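Local coordinates for protein BlEst2 (Bacillus licheniformis, PDB 6WPX) that probably hydrolyses ester bonds as a secreted alpha/beta-hydrolase lipase, held back in its propeptide form by an autoinhibitory C-terminal domain, at residues V234-N238 with N278-A282; A206-I210 with E229-A233; L98-L102 with D124-L129. All coordinates share one frame; numbering follows the deposited sequence.

Contact 1 (V234-N238 with N278-A282); sequences VTEKN and NETAA
Glu236 and Lys237 converge on Thr280 and show how one hydroxyl can serve two neighbouring side chains at once. Glu236 and Thr280 extend toward each other from their own loops. OG1 of Thr280 donates to OE1 of Glu236 over 2.6 Å, on the syn side of the carboxylate, where the other oxygen lies. The glutamate reaches this position because its CG stands anti to the backbone N (chi1 173°) and the chain then bends at chi2. The same Thr280 OG1 accepts from NZ of Lys237 at 2.9 Å, so acid and amine share it, one through its proton and one through its oxygen. Behind the glutamate, the chain turns in an ST motif: Thr235 OG1 accepts from the backbone N of Asn238 at 3.2 Å. This fixes a bend within the loop that joins helix 218-224 to strand 245-246. Lys237 runs alongside Thr280, pointing the contrary way, and its NZ also binds the backbone O of Thr280 at 2.8 Å, standing well above the carbonyl plane (65° out of it). Arg240 forms a salt bridge with Glu236 OE1, a second partner besides the threonine, while Asn246 on the edge strand 245-246 packs against the Thr280 side chain.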
ATOM      1  N   VAL A 234      -4.498   1.836   0.000  1.00 11.85           N
ATOM      2  CA  VAL A 234      -4.546   1.008   1.204  1.00 11.94           C
ATOM      3  C   VAL A 234      -5.853   0.250   1.188  1.00 13.90           C
ATOM      4  O   VAL A 234      -6.885   0.848   0.874  1.00 13.23           O
ATOM      5  CB  VAL A 234      -4.411   1.870   2.512  1.00 15.38           C
ATOM      6  CG1 VAL A 234      -4.383   0.983   3.754  1.00 14.57           C
ATOM      7  CG2 VAL A 234      -3.175   2.780   2.480  1.00 15.32           C
ATOM      8  N   THR A 235      -5.830  -1.040   1.559  1.00 11.87           N
ATOM      9  CA  THR A 235      -7.078  -1.828   1.650  1.00 11.70           C
ATOM     10  C   THR A 235      -7.792  -1.510   2.957  1.00 14.33           C
ATOM     11  O   THR A 235      -7.145  -1.215   3.951  1.00 12.36           O
ATOM     12  CB  THR A 235      -6.833  -3.323   1.503  1.00 18.80           C
ATOM     13  OG1 THR A 235      -6.124  -3.765   2.652  1.00 21.32           O
ATOM     14  CG2 THR A 235      -6.078  -3.683   0.192  1.00 15.23           C
ATOM     15  N   GLU A 236      -9.130  -1.585   2.954  1.00 12.83           N
ATOM     16  CA  GLU A 236      -9.915  -1.288   4.153  1.00 13.04           C
ATOM     17  C   GLU A 236      -9.439  -2.194   5.318  1.00 17.79           C
ATOM     18  O   GLU A 236      -9.242  -1.710   6.433  1.00 16.63           O
ATOM     19  CB  GLU A 236     -11.418  -1.470   3.847  1.00 14.91           C
ATOM     20  CG  GLU A 236     -12.315  -1.359   5.068  1.00 25.36           C
ATOM     21  CD  GLU A 236     -12.532  -2.619   5.887  1.00 37.98           C
ATOM     22  OE1 GLU A 236     -12.892  -2.501   7.074  1.00 12.85           O
ATOM     23  OE2 GLU A 236     -12.321  -3.730   5.349  1.00 39.17           O
ATOM     24  N   LYS A 237      -9.244  -3.502   5.053  1.00 16.30           N
ATOM     25  CA  LYS A 237      -8.781  -4.423   6.101  1.00 17.60           C
ATOM     26  C   LYS A 237      -7.405  -4.027   6.670  1.00 19.67           C
ATOM     27  O   LYS A 237      -7.187  -4.148   7.879  1.00 18.29           O
ATOM     28  CB  LYS A 237      -8.793  -5.886   5.626  1.00 21.42           C
ATOM     29  CG  LYS A 237     -10.213  -6.483   5.563  1.00 36.93           C
ATOM     30  CD  LYS A 237     -10.805  -6.777   6.964  1.00 45.77           C
ATOM     31  CE  LYS A 237     -12.304  -6.628   6.999  1.00 42.06           C
ATOM     32  NZ  LYS A 237     -12.827  -6.618   8.390  1.00 47.07           N
ATOM     33  N   ASN A 238      -6.497  -3.513   5.814  1.00 13.95           N
ATOM     34  CA  ASN A 238      -5.183  -3.122   6.294  1.00 12.49           C
ATOM     35  C   ASN A 238      -5.156  -1.743   6.920  1.00 16.54           C
ATOM     36  O   ASN A 238      -4.143  -1.389   7.495  1.00 16.47           O
ATOM     37  CB  ASN A 238      -4.130  -3.257   5.178  1.00 13.21           C
ATOM     38  CG  ASN A 238      -3.803  -4.695   4.833  1.00 22.75           C
ATOM     39  OD1 ASN A 238      -4.525  -5.623   5.175  1.00 17.54           O
ATOM     40  ND2 ASN A 238      -2.671  -4.920   4.214  1.00 19.67           N
ATOM     41  N   ASN A 278     -14.598  -1.922  17.660  1.00 32.11           N
ATOM     42  CA  ASN A 278     -15.493  -2.686  16.797  1.00 32.62           C
ATOM     43  C   ASN A 278     -14.700  -3.246  15.641  1.00 38.13           C
ATOM     44  O   ASN A 278     -13.700  -2.656  15.230  1.00 35.12           O
ATOM     45  CB  ASN A 278     -16.660  -1.834  16.278  1.00 30.32           C
ATOM     46  CG  ASN A 278     -16.237  -0.788  15.280  1.00 37.49           C
ATOM     47  OD1 ASN A 278     -15.699   0.254  15.646  1.00 36.16           O
ATOM     48  ND2 ASN A 278     -16.422  -1.069  13.992  1.00 24.11           N
ATOM     49  N   GLU A 279     -15.188  -4.351  15.086  1.00 39.19           N
ATOM     50  CA  GLU A 279     -14.609  -5.001  13.927  1.00 39.89           C
ATOM     51  C   GLU A 279     -15.500  -4.722  12.722  1.00 45.21           C
ATOM     52  O   GLU A 279     -16.687  -4.455  12.882  1.00 46.78           O
ATOM     53  CB  GLU A 279     -14.543  -6.512  14.191  1.00 43.23           C
ATOM     54  CG  GLU A 279     -13.285  -7.135  13.630  1.00 58.54           C
ATOM     55  CD  GLU A 279     -13.208  -8.650  13.630  1.00 80.36           C
ATOM     56  OE1 GLU A 279     -13.886  -9.295  14.466  1.00 70.55           O
ATOM     57  OE2 GLU A 279     -12.437  -9.190  12.801  1.00 67.36           O
ATOM     58  N   THR A 280     -14.942  -4.751  11.522  1.00 41.49           N
ATOM     59  CA  THR A 280     -15.723  -4.534  10.305  1.00 40.73           C
ATOM     60  C   THR A 280     -15.981  -5.903   9.687  1.00 46.55           C
ATOM     61  O   THR A 280     -15.213  -6.837   9.911  1.00 46.24           O
ATOM     62  CB  THR A 280     -15.025  -3.515   9.380  1.00 39.66           C
ATOM     63  OG1 THR A 280     -13.707  -3.974   9.111  1.00 33.43           O
ATOM     64  CG2 THR A 280     -14.954  -2.095   9.994  1.00 32.97           C
ATOM     65  N   ALA A 281     -17.065  -6.031   8.912  1.00 45.51           N
ATOM     66  CA  ALA A 281     -17.485  -7.295   8.309  1.00 47.02           C
ATOM     67  C   ALA A 281     -16.630  -7.769   7.136  1.00 52.08           C
ATOM     68  O   ALA A 281     -16.260  -6.974   6.266  1.00 51.68           O
ATOM     69  CB  ALA A 281     -18.942  -7.223   7.911  1.00 48.44           C
ATOM     70  N   ALA A 282     -16.289  -9.075   7.145  1.00 49.57           N
ATOM     71  CA  ALA A 282     -15.458  -9.728   6.130  1.00 67.09           C
ATOM     72  C   ALA A 282     -16.151  -9.778   4.774  1.00100.67           C
ATOM     73  O   ALA A 282     -15.801  -9.012   3.879  1.00 63.89           O
ATOM     74  CB  ALA A 282     -15.092 -11.129   6.584  1.00 68.95           C
TER

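Contact 2 (A206-I210 with E229-A233)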
ATOM      1  N   ALA A 206     -11.206   4.750   6.856  1.00 12.05           N
ATOM      2  CA  ALA A 206     -10.695   4.146   5.625  1.00 12.80           C
ATOM      3  C   ALA A 206     -11.638   4.489   4.498  1.00 15.24           C
ATOM      4  O   ALA A 206     -12.836   4.676   4.727  1.00 13.56           O
ATOM      5  CB  ALA A 206     -10.573   2.632   5.780  1.00 14.36           C
ATOM      6  N   GLY A 207     -11.093   4.584   3.296  1.00 13.21           N
ATOM      7  CA  GLY A 207     -11.886   4.859   2.103  1.00 13.91           C
ATOM      8  C   GLY A 207     -12.090   3.610   1.258  1.00 17.07           C
ATOM      9  O   GLY A 207     -11.308   2.653   1.358  1.00 15.13           O
ATOM     10  N   ASN A 208     -13.143   3.601   0.431  1.00 14.61           N
ATOM     11  CA  ASN A 208     -13.419   2.460  -0.466  1.00 15.51           C
ATOM     12  C   ASN A 208     -13.504   2.919  -1.919  1.00 17.70           C
ATOM     13  O   ASN A 208     -13.925   2.151  -2.771  1.00 15.74           O
ATOM     14  CB  ASN A 208     -14.717   1.749  -0.073  1.00 20.29           C
ATOM     15  CG  ASN A 208     -15.929   2.637  -0.136  1.00 26.47           C
ATOM     16  OD1 ASN A 208     -15.940   3.675  -0.783  1.00 20.39           O
ATOM     17  ND2 ASN A 208     -16.934   2.312   0.623  1.00 32.74           N
ATOM     18  N   LYS A 209     -13.162   4.181  -2.184  1.00 14.26           N
ATOM     19  CA  LYS A 209     -13.249   4.719  -3.536  1.00 15.98           C
ATOM     20  C   LYS A 209     -11.896   4.591  -4.234  1.00 19.84           C
ATOM     21  O   LYS A 209     -10.884   4.968  -3.666  1.00 18.50           O
ATOM     22  CB  LYS A 209     -13.723   6.195  -3.506  1.00 17.85           C
ATOM     23  CG  LYS A 209     -14.026   6.758  -4.892  1.00 35.08           C
ATOM     24  CD  LYS A 209     -14.964   7.966  -4.871  1.00 45.96           C
ATOM     25  CE  LYS A 209     -14.227   9.280  -4.780  1.00 54.29           C
ATOM     26  NZ  LYS A 209     -15.123  10.432  -5.058  1.00 67.51           N
ATOM     27  N   ILE A 210     -11.874   4.076  -5.457  1.00 17.17           N
ATOM     28  CA  ILE A 210     -10.593   3.992  -6.165  1.00 18.08           C
ATOM     29  C   ILE A 210     -10.519   5.140  -7.182  1.00 22.50           C
ATOM     30  O   ILE A 210     -11.488   5.889  -7.329  1.00 20.04           O
ATOM     31  CB  ILE A 210     -10.308   2.585  -6.751  1.00 20.80           C
ATOM     32  CG1 ILE A 210     -11.237   2.243  -7.960  1.00 21.62           C
ATOM     33  CG2 ILE A 210     -10.397   1.517  -5.655  1.00 20.19           C
ATOM     34  CD1 ILE A 210     -10.571   1.171  -8.976  1.00 22.39           C
ATOM     35  N   GLU A 229     -11.759  -4.247  -0.856  1.00 15.45           N
ATOM     36  CA  GLU A 229     -12.118  -2.824  -0.853  1.00 15.60           C
ATOM     37  C   GLU A 229     -10.907  -1.984  -0.452  1.00 17.11           C
ATOM     38  O   GLU A 229     -10.151  -2.365   0.439  1.00 16.83           O
ATOM     39  CB  GLU A 229     -13.304  -2.555   0.114  1.00 18.56           C
ATOM     40  CG  GLU A 229     -14.618  -3.211  -0.295  1.00 36.36           C
ATOM     41  CD  GLU A 229     -15.097  -3.082  -1.732  1.00 70.69           C
ATOM     42  OE1 GLU A 229     -14.951  -4.083  -2.469  1.00 79.04           O
ATOM     43  OE2 GLU A 229     -15.626  -2.013  -2.120  1.00 66.18           O
ATOM     44  N   ASN A 230     -10.679  -0.882  -1.151  1.00 12.58           N
ATOM     45  CA  ASN A 230      -9.491  -0.106  -0.915  1.00 11.92           C
ATOM     46  C   ASN A 230      -9.700   1.314  -1.399  1.00 14.75           C
ATOM     47  O   ASN A 230     -10.681   1.586  -2.085  1.00 15.26           O
ATOM     48  CB  ASN A 230      -8.289  -0.802  -1.650  1.00 10.85           C
ATOM     49  CG  ASN A 230      -8.373  -0.686  -3.140  1.00 17.11           C
ATOM     50  OD1 ASN A 230      -7.911   0.297  -3.708  1.00 13.89           O
ATOM     51  ND2 ASN A 230      -9.008  -1.648  -3.801  1.00 13.39           N
ATOM     52  N   ASP A 231      -8.777   2.210  -1.065  1.00 10.50           N
ATOM     53  CA  ASP A 231      -8.910   3.614  -1.458  1.00  9.72           C
ATOM     54  C   ASP A 231      -7.901   3.981  -2.584  1.00 15.91           C
ATOM     55  O   ASP A 231      -7.611   5.159  -2.777  1.00 15.48           O
ATOM     56  CB  ASP A 231      -8.716   4.533  -0.233  1.00  8.00           C
ATOM     57  CG  ASP A 231      -7.299   4.546   0.339  1.00 17.22           C
ATOM     58  OD1 ASP A 231      -6.405   3.879  -0.241  1.00 16.77           O
ATOM     59  OD2 ASP A 231      -7.070   5.252   1.322  1.00 21.57           O
ATOM     60  N   GLY A 232      -7.358   2.965  -3.270  1.00 14.47           N
ATOM     61  CA  GLY A 232      -6.363   3.177  -4.317  1.00 14.76           C
ATOM     62  C   GLY A 232      -4.943   3.015  -3.801  1.00 17.53           C
ATOM     63  O   GLY A 232      -4.018   2.815  -4.593  1.00 14.15           O
ATOM     64  N   ALA A 233      -4.751   3.056  -2.466  1.00 12.50           N
ATOM     65  CA  ALA A 233      -3.405   2.897  -1.902  1.00 12.96           C
ATOM     66  C   ALA A 233      -3.384   1.940  -0.738  1.00 14.08           C
ATOM     67  O   ALA A 233      -2.349   1.366  -0.453  1.00 12.88           O
ATOM     68  CB  ALA A 233      -2.859   4.253  -1.466  1.00 14.17           C
TER
HETATM   69  O   HOH W   1      -8.300   4.230   3.402  1.00 15.44           O
HETATM   70  O   HOH W   2     -12.820  -0.326  -3.090  1.00 22.34           O
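Asn230 lies across the backbone of Asn208 and Lys209, an example of two loops packing closely with no direct hydrogen bond between them. On the tight side, Asn230 O comes within 3.1 Å of Asn208 C, and Asp231 CA makes a CA-H...O contact of 3.3 Å with Lys209 O. Gly207, with no side chain, lets Asp231 CB settle 3.6 Å from Gly207 O. A buried water joins the same two residues, accepting from Gly207 N and donating to Asp231 OD2 at 2.6 Å. Ile210 crosses Asn230 obliquely and sets its CG2 methyl 3.4 Å from Asn230 OD1. That oxygen also accepts from Gly232 N at 2.8 Å, which closes an Asx turn; Asp231 OD1 makes a second one with Ala233 N. Although Asn230 CB starts away from the facing loop, CG sits between the backbone N and the carbonyl carbon (chi1 71°), folding the amide back so that OD1 meets both partners. Its ND2 is held by Gly221 O and Gly228 O, which fixes the amide's rotation. An alanine here is likely to leave Gly232 N and both glycine carbonyls without their mate, and to open a gap under the Ile210 methyl.

The other side is looser and wetter. Glu229 is exposed; its OE2 stays 4.4 Å from Asn208 CB, its nearest approach to the facing loop, while a water bridges Asn230 N to Asn208 O.

The turns present Asp231 to His254, whose ND1 is hydrogen-bonded to OD2, an acid-histidine pairing consistent with the catalytic triad of alpha/beta hydrolases.

Contact 3 (L98-L102 with D124-L129)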
ATOM      1  N   LEU A  98       8.483  12.482  16.265  1.00 27.87           N
ATOM      2  CA  LEU A  98       7.135  12.921  16.633  1.00 26.11           C
ATOM      3  C   LEU A  98       6.993  12.981  18.150  1.00 29.56           C
ATOM      4  O   LEU A  98       6.506  13.984  18.658  1.00 29.06           O
ATOM      5  CB  LEU A  98       6.074  12.012  15.996  1.00 24.22           C
ATOM      6  CG  LEU A  98       4.587  12.348  16.258  1.00 27.18           C
ATOM      7  CD1 LEU A  98       4.217  13.790  15.800  1.00 26.22           C
ATOM      8  CD2 LEU A  98       3.705  11.346  15.545  1.00 25.04           C
ATOM      9  N   ALA A  99       7.482  11.950  18.874  1.00 27.55           N
ATOM     10  CA  ALA A  99       7.433  11.909  20.338  1.00 29.27           C
ATOM     11  C   ALA A  99       8.157  13.100  20.966  1.00 35.23           C
ATOM     12  O   ALA A  99       7.629  13.706  21.905  1.00 35.94           O
ATOM     13  CB  ALA A  99       8.030  10.614  20.845  1.00 30.87           C
ATOM     14  N   ALA A 100       9.354  13.445  20.434  1.00 33.51           N
ATOM     15  CA  ALA A 100      10.162  14.572  20.914  1.00 34.61           C
ATOM     16  C   ALA A 100       9.423  15.900  20.701  1.00 37.89           C
ATOM     17  O   ALA A 100       9.360  16.711  21.626  1.00 38.24           O
ATOM     18  CB  ALA A 100      11.508  14.591  20.208  1.00 36.44           C
ATOM     19  N   LYS A 101       8.792  16.088  19.519  1.00 32.18           N
ATOM     20  CA  LYS A 101       8.067  17.327  19.217  1.00 30.27           C
ATOM     21  C   LYS A 101       6.741  17.407  19.921  1.00 33.42           C
ATOM     22  O   LYS A 101       6.320  18.509  20.247  1.00 33.91           O
ATOM     23  CB  LYS A 101       7.922  17.571  17.699  1.00 31.01           C
ATOM     24  CG  LYS A 101       9.236  17.486  16.887  1.00 26.96           C
ATOM     25  CD  LYS A 101      10.295  18.516  17.317  1.00 33.71           C
ATOM     26  CE  LYS A 101      11.608  18.326  16.587  1.00 27.54           C
ATOM     27  NZ  LYS A 101      12.548  19.410  16.944  1.00 39.75           N
ATOM     28  N   LEU A 102       6.088  16.254  20.204  1.00 28.54           N
ATOM     29  CA  LEU A 102       4.812  16.243  20.932  1.00 27.58           C
ATOM     30  C   LEU A 102       5.000  16.795  22.345  1.00 31.91           C
ATOM     31  O   LEU A 102       4.106  17.444  22.862  1.00 32.39           O
ATOM     32  CB  LEU A 102       4.149  14.861  20.951  1.00 26.05           C
ATOM     33  CG  LEU A 102       3.514  14.396  19.630  1.00 28.26           C
ATOM     34  CD1 LEU A 102       3.141  12.920  19.716  1.00 27.57           C
ATOM     35  CD2 LEU A 102       2.292  15.235  19.274  1.00 30.52           C
ATOM     36  N   ASP A 124       3.581   6.109  12.339  1.00 17.23           N
ATOM     37  CA  ASP A 124       4.569   6.946  13.048  1.00 19.12           C
ATOM     38  C   ASP A 124       3.947   7.400  14.379  1.00 24.05           C
ATOM     39  O   ASP A 124       4.632   7.489  15.396  1.00 24.62           O
ATOM     40  CB  ASP A 124       4.912   8.203  12.220  1.00 20.07           C
ATOM     41  CG  ASP A 124       5.497   7.961  10.846  1.00 22.74           C
ATOM     42  OD1 ASP A 124       6.013   6.834  10.603  1.00 23.40           O
ATOM     43  OD2 ASP A 124       5.526   8.917  10.044  1.00 22.84           O
ATOM     44  N   SER A 125       2.641   7.699  14.345  1.00 19.17           N
ATOM     45  CA  SER A 125       1.888   8.137  15.520  1.00 18.22           C
ATOM     46  C   SER A 125       1.886   7.093  16.603  1.00 23.18           C
ATOM     47  O   SER A 125       2.190   7.420  17.752  1.00 22.40           O
ATOM     48  CB  SER A 125       0.466   8.532  15.141  1.00 17.84           C
ATOM     49  OG  SER A 125       0.548   9.724  14.381  1.00 20.48           O
ATOM     50  N   GLN A 126       1.576   5.837  16.244  1.00 21.27           N
ATOM     51  CA  GLN A 126       1.552   4.728  17.207  1.00 23.49           C
ATOM     52  C   GLN A 126       2.901   4.475  17.754  1.00 28.74           C
ATOM     53  O   GLN A 126       3.019   4.221  18.944  1.00 32.02           O
ATOM     54  CB  GLN A 126       1.044   3.438  16.583  1.00 25.26           C
ATOM     55  CG  GLN A 126      -0.422   3.233  16.730  1.00 26.39           C
ATOM     56  CD  GLN A 126      -0.741   1.758  16.728  1.00 36.64           C
ATOM     57  OE1 GLN A 126      -0.261   1.009  15.878  1.00 25.63           O
ATOM     58  NE2 GLN A 126      -1.587   1.319  17.646  1.00 29.34           N
ATOM     59  N   SER A 127       3.923   4.517  16.892  1.00 23.95           N
ATOM     60  CA  SER A 127       5.302   4.331  17.315  1.00 23.93           C
ATOM     61  C   SER A 127       5.661   5.407  18.343  1.00 26.41           C
ATOM     62  O   SER A 127       6.221   5.068  19.382  1.00 27.32           O
ATOM     63  CB  SER A 127       6.241   4.404  16.120  1.00 25.70           C
ATOM     64  OG  SER A 127       7.579   4.423  16.576  1.00 30.20           O
ATOM     65  N   ALA A 128       5.329   6.693  18.063  1.00 22.91           N
ATOM     66  CA  ALA A 128       5.602   7.796  18.988  1.00 24.40           C
ATOM     67  C   ALA A 128       4.970   7.500  20.336  1.00 30.13           C
ATOM     68  O   ALA A 128       5.662   7.540  21.347  1.00 31.67           O
ATOM     69  CB  ALA A 128       5.043   9.113  18.445  1.00 24.35           C
ATOM     70  N   LEU A 129       3.694   7.133  20.353  1.00 25.78           N
ATOM     71  CA  LEU A 129       2.984   6.899  21.613  1.00 26.90           C
ATOM     72  C   LEU A 129       3.397   5.653  22.369  1.00 30.52           C
ATOM     73  O   LEU A 129       3.597   5.717  23.576  1.00 29.16           O
ATOM     74  CB  LEU A 129       1.479   6.881  21.355  1.00 26.58           C
ATOM     75  CG  LEU A 129       0.786   8.238  21.473  1.00 33.19           C
ATOM     76  CD1 LEU A 129       1.195   9.173  20.387  1.00 33.17           C
ATOM     77  CD2 LEU A 129      -0.677   8.073  21.393  1.00 37.03           C
TER
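Leu98 reaches from helix 91-109 into the side of helix 121-131, and its path shows how a single leucine can follow a neighbouring helix over one turn. Its CB already lies 3.9 Å from Ala128 CB, and its CG keeps the same distance from that methyl. With CG trans to the backbone N (chi1 -179°) and chi2 at 58°, CD2 is the methyl turned to the facing helix. There CD2 lies 3.7 Å from Ser125 CA and equally near Ser125 OG, touches Ala128 CB as well, and has Asp124 O a little beyond. The hydroxyl it touches is not left wanting, since Ser125 OG is hydrogen-bonded to Gly121 O and to Ser117 OG.

Ala128 is the small residue that makes the close approach possible. Its CB meets the backbone N of Ala99 at 3.8 Å and Ala99 CB at 4.1 Å, while the CA atoms of Ala99 and Ala128 stand only 4.7 Å apart. One turn along helix 91-109 from Leu98, Leu102 CD1 meets CD1 of Leu129, the residue after Ala128, at 4.3 Å. The axes of the short segments cross at -67° and come within 9.1 Å, so the helices touch over a compact patch in which alanine faces alanine and leucines flank them.

Beneath this patch runs the central sheet: Leu98 leans on Ile83 of strand 80-83, while Leu102 and Leu129 both reach Leu115 of strand 113-118 and Val138 of strand 138-144. The two helices thus pack crosswise on one face of the mixed sheet, both covering strands 113-118 and 138-144, with helix 91-109 reaching strand 80-83 as well.

How the contacts relate
Along the chain, contact 3 closes first, contact 2 follows and contact 1 comes last, with no overlap between them. Contacts 1 and 2 are neighbours, their centres 11 Å apart, because 229-233 runs directly into 234-238; Glu236 N probably bonds to Glu229 O, and Thr235 packs on Asn230. Contact 3 lies elsewhere, its centre 24 Å from that of contact 1 and 26 Å from that of contact 2. It joins two helices on the seven-stranded mixed sheet. Contact 2 joins the loops after strand 201-205 and after helix 218-224, and contact 1 ties the latter to the loop leading to strand 290-297. Contact 2 carries Asp231, whose pairing with His254 is consistent with a catalytic triad.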